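Local coordinates for rhamnose ABC transporter, rhamnose-binding protein (Actinomyces odontolyticus ATCC 17982, PDB 5BQ3), which probably binds a sugar, perhaps rhamnose, outside the cell and hands it to an ABC transporter for import, at residues Val114-Asp119 with Tyr276-Ala281; Pro101-Ala106 with Ser118-Asp123. All coordinates share one frame; numbering follows the deposited sequence.

Contact 1 of 2, residues Val114-Asp119 with Tyr276-Ala281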
loop_
_atom_site.group_PDB
_atom_site.type_symbol
_atom_site.label_atom_id
_atom_site.label_comp_id
_atom_site.label_asym_id
_atom_site.label_seq_id
_atom_site.Cartn_x
_atom_site.Cartn_y
_atom_site.Cartn_z
ATOM N N VAL A 114 13.048 2.100 -11.167
ATOM C CA VAL A 114 12.484 1.426 -10.000
ATOM C C VAL A 114 11.050 1.934 -9.817
ATOM O O VAL A 114 10.838 3.140 -9.722
ATOM C CB VAL A 114 13.358 1.638 -8.726
ATOM C CG1 VAL A 114 12.693 1.057 -7.480
ATOM C CG2 VAL A 114 14.755 1.052 -8.907
ATOM N N THR A 115 10.071 1.024 -9.801
ATOM C CA THR A 115 8.674 1.398 -9.582
ATOM C C THR A 115 8.303 1.073 -8.136
ATOM O O THR A 115 8.820 0.111 -7.580
ATOM C CB THR A 115 7.726 0.733 -10.594
ATOM O OG1 THR A 115 7.943 -0.676 -10.606
ATOM C CG2 THR A 115 7.871 1.299 -11.999
ATOM N N PHE A 116 7.441 1.894 -7.517
ATOM C CA PHE A 116 6.989 1.687 -6.138
ATOM C C PHE A 116 5.504 2.065 -6.001
ATOM O O PHE A 116 5.006 2.857 -6.797
ATOM C CB PHE A 116 7.893 2.415 -5.105
ATOM C CG PHE A 116 8.016 3.929 -5.046
ATOM C CD1 PHE A 116 7.567 4.732 -6.093
ATOM C CD2 PHE A 116 8.615 4.550 -3.956
ATOM C CE1 PHE A 116 7.693 6.123 -6.035
ATOM C CE2 PHE A 116 8.742 5.944 -3.900
ATOM C CZ PHE A 116 8.285 6.719 -4.942
ATOM N N ASP A 117 4.794 1.453 -5.028
ATOM C CA ASP A 117 3.353 1.625 -4.750
ATOM C C ASP A 117 2.535 0.972 -5.889
ATOM O O ASP A 117 1.943 -0.092 -5.680
ATOM C CB ASP A 117 2.970 3.114 -4.514
ATOM C CG ASP A 117 1.488 3.413 -4.374
ATOM O OD1 ASP A 117 0.823 2.761 -3.536
ATOM O OD2 ASP A 117 1.006 4.344 -5.054
ATOM N N SER A 118 2.537 1.591 -7.089
ATOM C CA SER A 118 1.856 1.092 -8.278
ATOM C C SER A 118 2.874 0.806 -9.381
ATOM O O SER A 118 3.690 1.668 -9.721
ATOM C CB SER A 118 0.797 2.078 -8.753
ATOM O OG SER A 118 -0.254 2.157 -7.807
ATOM N N ASP A 119 2.821 -0.420 -9.920
ATOM C CA ASP A 119 3.725 -0.912 -10.949
ATOM C C ASP A 119 3.309 -0.509 -12.363
ATOM O O ASP A 119 2.160 -0.129 -12.613
ATOM C CB ASP A 119 3.798 -2.455 -10.872
ATOM C CG ASP A 119 5.042 -3.085 -11.490
ATOM O OD1 ASP A 119 6.067 -2.371 -11.634
ATOM O OD2 ASP A 119 4.997 -4.297 -11.814
ATOM N N TYR A 276 11.908 4.434 1.229
ATOM C CA TYR A 276 13.197 4.100 1.837
ATOM C C TYR A 276 13.845 2.904 1.121
ATOM O O TYR A 276 14.988 3.020 0.679
ATOM C CB TYR A 276 13.015 3.805 3.342
ATOM C CG TYR A 276 14.301 3.769 4.138
ATOM C CD1 TYR A 276 14.799 4.916 4.751
ATOM C CD2 TYR A 276 14.994 2.577 4.326
ATOM C CE1 TYR A 276 15.981 4.886 5.490
ATOM C CE2 TYR A 276 16.174 2.534 5.066
ATOM C CZ TYR A 276 16.665 3.691 5.647
ATOM O OH TYR A 276 17.827 3.641 6.378
ATOM N N VAL A 277 13.109 1.776 0.988
ATOM C CA VAL A 277 13.557 0.536 0.330
ATOM C C VAL A 277 13.838 0.805 -1.161
ATOM O O VAL A 277 14.858 0.345 -1.673
ATOM C CB VAL A 277 12.538 -0.631 0.534
ATOM C CG1 VAL A 277 12.902 -1.862 -0.297
ATOM C CG2 VAL A 277 12.428 -1.012 2.009
ATOM N N ALA A 278 12.957 1.579 -1.831
ATOM C CA ALA A 278 13.064 1.928 -3.250
ATOM C C ALA A 278 14.351 2.701 -3.573
ATOM O O ALA A 278 14.991 2.405 -4.579
ATOM C CB ALA A 278 11.850 2.731 -3.679
ATOM N N ALA A 279 14.736 3.670 -2.716
ATOM C CA ALA A 279 15.948 4.474 -2.887
ATOM C C ALA A 279 17.201 3.613 -2.726
ATOM O O ALA A 279 18.172 3.822 -3.456
ATOM C CB ALA A 279 15.961 5.623 -1.894
ATOM N N TYR A 280 17.168 2.626 -1.800
ATOM C CA TYR A 280 18.278 1.696 -1.567
ATOM C C TYR A 280 18.363 0.665 -2.692
ATOM O O TYR A 280 19.466 0.250 -3.050
ATOM C CB TYR A 280 18.149 0.999 -0.201
ATOM C CG TYR A 280 18.804 1.770 0.926
ATOM C CD1 TYR A 280 20.153 1.593 1.228
ATOM C CD2 TYR A 280 18.084 2.692 1.677
ATOM C CE1 TYR A 280 20.764 2.312 2.254
ATOM C CE2 TYR A 280 18.685 3.417 2.705
ATOM C CZ TYR A 280 20.028 3.230 2.986
ATOM O OH TYR A 280 20.616 3.939 4.006
ATOM N N ALA A 281 17.198 0.272 -3.255
ATOM C CA ALA A 281 17.082 -0.676 -4.366
ATOM C C ALA A 281 17.662 -0.083 -5.647
ATOM O O ALA A 281 18.338 -0.789 -6.391
ATOM C CB ALA A 281 15.631 -1.061 -4.580
#

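Contact 2 of 2, residues Pro101-Ala106 with Ser118-Asp123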
loop_
_atom_site.group_PDB
_atom_site.type_symbol
_atom_site.label_atom_id
_atom_site.label_comp_id
_atom_site.label_asym_id
_atom_site.label_seq_id
_atom_site.Cartn_x
_atom_site.Cartn_y
_atom_site.Cartn_z
ATOM N N PRO A 101 6.391 3.273 -22.531
ATOM C CA PRO A 101 7.376 3.640 -23.571
ATOM C C PRO A 101 8.418 4.660 -23.098
ATOM O O PRO A 101 9.573 4.570 -23.512
ATOM C CB PRO A 101 6.512 4.229 -24.692
ATOM C CG PRO A 101 5.155 3.740 -24.431
ATOM C CD PRO A 101 5.033 3.670 -22.951
ATOM N N ALA A 102 8.017 5.613 -22.230
ATOM C CA ALA A 102 8.901 6.641 -21.672
ATOM C C ALA A 102 9.923 6.020 -20.715
ATOM O O ALA A 102 11.082 6.430 -20.719
ATOM C CB ALA A 102 8.086 7.707 -20.959
ATOM N N LEU A 103 9.498 5.012 -19.923
ATOM C CA LEU A 103 10.355 4.295 -18.974
ATOM C C LEU A 103 11.317 3.344 -19.699
ATOM O O LEU A 103 12.426 3.120 -19.217
ATOM C CB LEU A 103 9.519 3.517 -17.946
ATOM C CG LEU A 103 8.690 4.322 -16.939
ATOM C CD1 LEU A 103 7.835 3.401 -16.088
ATOM C CD2 LEU A 103 9.565 5.195 -16.055
ATOM N N GLN A 104 10.895 2.787 -20.851
ATOM C CA GLN A 104 11.722 1.896 -21.671
ATOM C C GLN A 104 12.828 2.693 -22.364
ATOM O O GLN A 104 13.927 2.169 -22.561
ATOM C CB GLN A 104 10.866 1.134 -22.690
ATOM C CG GLN A 104 10.138 -0.061 -22.076
ATOM C CD GLN A 104 9.231 -0.772 -23.046
ATOM O OE1 GLN A 104 8.467 -0.156 -23.787
ATOM N NE2 GLN A 104 9.255 -2.093 -23.019
ATOM N N ASP A 105 12.548 3.971 -22.696
ATOM C CA ASP A 105 13.506 4.904 -23.295
ATOM C C ASP A 105 14.533 5.346 -22.251
ATOM O O ASP A 105 15.653 5.708 -22.609
ATOM C CB ASP A 105 12.787 6.128 -23.889
ATOM C CG ASP A 105 12.130 5.913 -25.242
ATOM O OD1 ASP A 105 12.566 4.995 -25.984
ATOM O OD2 ASP A 105 11.221 6.700 -25.588
ATOM N N ALA A 106 14.146 5.316 -20.962
ATOM C CA ALA A 106 15.022 5.653 -19.842
ATOM C C ALA A 106 16.045 4.537 -19.632
ATOM O O ALA A 106 17.233 4.822 -19.477
ATOM C CB ALA A 106 14.202 5.876 -18.579
ATOM N N SER A 118 2.537 1.591 -7.089
ATOM C CA SER A 118 1.856 1.092 -8.278
ATOM C C SER A 118 2.874 0.806 -9.381
ATOM O O SER A 118 3.690 1.668 -9.721
ATOM C CB SER A 118 0.797 2.078 -8.753
ATOM O OG SER A 118 -0.254 2.157 -7.807
ATOM N N ASP A 119 2.821 -0.420 -9.920
ATOM C CA ASP A 119 3.725 -0.912 -10.949
ATOM C C ASP A 119 3.309 -0.509 -12.363
ATOM O O ASP A 119 2.160 -0.129 -12.613
ATOM C CB ASP A 119 3.798 -2.455 -10.872
ATOM C CG ASP A 119 5.042 -3.085 -11.490
ATOM O OD1 ASP A 119 6.067 -2.371 -11.634
ATOM O OD2 ASP A 119 4.997 -4.297 -11.814
ATOM N N SER A 120 4.273 -0.607 -13.287
ATOM C CA SER A 120 4.098 -0.434 -14.719
ATOM C C SER A 120 4.031 -1.855 -15.312
ATOM O O SER A 120 3.820 -2.807 -14.548
ATOM C CB SER A 120 5.243 0.394 -15.296
ATOM O OG SER A 120 6.486 -0.276 -15.182
ATOM N N ALA A 121 4.209 -2.029 -16.636
ATOM C CA ALA A 121 4.252 -3.380 -17.201
ATOM C C ALA A 121 5.628 -3.998 -16.865
ATOM O O ALA A 121 6.555 -3.260 -16.521
ATOM C CB ALA A 121 3.998 -3.349 -18.703
ATOM N N ALA A 122 5.751 -5.332 -16.920
ATOM C CA ALA A 122 6.971 -6.069 -16.573
ATOM C C ALA A 122 8.243 -5.642 -17.350
ATOM O O ALA A 122 9.346 -5.795 -16.814
ATOM C CB ALA A 122 6.739 -7.556 -16.771
ATOM N N ASP A 123 8.103 -5.114 -18.583
ATOM C CA ASP A 123 9.256 -4.748 -19.420
ATOM C C ASP A 123 9.661 -3.246 -19.380
ATOM O O ASP A 123 10.543 -2.856 -20.152
ATOM C CB ASP A 123 9.018 -5.187 -20.889
ATOM C CG ASP A 123 7.717 -4.745 -21.557
ATOM O OD1 ASP A 123 6.911 -4.045 -20.899
ATOM O OD2 ASP A 123 7.496 -5.122 -22.730
#

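Contact 1 of 2, residues Val114-Asp119 with Tyr276-Ala281
The ring of Phe116 receives the methyl of Ala278 obliquely, Phe116 CD2 lying 3.7 Å from Ala278 CB, while Met45 of helix 40-56 and Val90 of strand 88-91 also pack against this phenylalanine. Its CG sits between the backbone N and the carbonyl carbon (chi1 65°), a rotation that brings the ring alongside helix 271-287. Two residues back on the strand, Val114 points to the same helix. Val114 CG1, anti to the backbone N (chi1 174°), comes 3.9 Å from Ala278 O and also packs on the alanine methyl. Alanine suits the helix here, since a single methyl can settle between two larger strand residues with the CA atoms of Phe116 and Ala278 only 6.7 Å apart. No hydrogen bond crosses this apolar, buried interface. Thr115, between them, turns its side chain to the other face of the sheet, where Thr115 OG1 donates to Asp119 OD1 at 2.7 Å; the same carboxylate oxygen forms a salt bridge with Arg125. Strand 112-116 is hydrogen-bonded between strands 88-91 and 127-130, and a helix laid over such a parallel sheet is characteristic of the Rossmann-like lobes of type I periplasmic binding proteins.

Contact 2 of 2, residues Pro101-Ala106 with Ser118-Asp123
Asp123 O accepts two donors: Gln104 NE2 at 3.2 Å and, more weakly, Arg107 NH1 from the next turn of the helix. The glutamine N-H is moderately bent (145° at the hydrogen), and NE2 stands above the carbonyl plane, 69° out of it, rather than on a lone pair. Glutamine suits this partly exposed place because its chain, extended beyond CG, spans the gap from helix to loop and ends in an N-H donor. The side chains of Gln104 and Asp123 cross obliquely, with the amide and carboxylate planes turned 55° apart. An alanine in place of Gln104 would probably cost Asp123 O its glutamine donor, leaving the weak Arg107 bond as the remaining one described here and this part of the loop less firmly tied to the helix, though the neighbouring disulfide would remain. Helix 100-109 is the connection of a beta-alpha-beta crossover from strand 88-91 to strand 112-116, and the loop that follows folds back on it, with that disulfide joining Cys100 to Cys124. Deeper in, Leu103 rests its CD1 4.0 Å from both CB and OG of Ser120, while its side chain also packs on Val113 and Cys124. The small serine leaves room for the leucine methyl, and Ser120 OG donates to Ala121 O at 3.3 Å.

In the fold
The centres of the two contacts lie about 13 Å apart, and both belong to the lobe built on the six-stranded parallel sheet. Along the chain, helix 100-109 of contact 2 comes first, then strand 112-116 of contact 1, then the loop 118-123 of contact 2; helix 271-287 arrives only after the chain has built the four-stranded sheet of the other lobe. Ser118 and Asp119 belong to both contacts, and Thr115 CG2 packs 3.8 Å from Ser120 OG. The two helices lie on opposite faces of the sheet: Val113 meets helix 100-109, Val114 meets helix 271-287. One strand thus joins early and late parts of the chain within a single lobe.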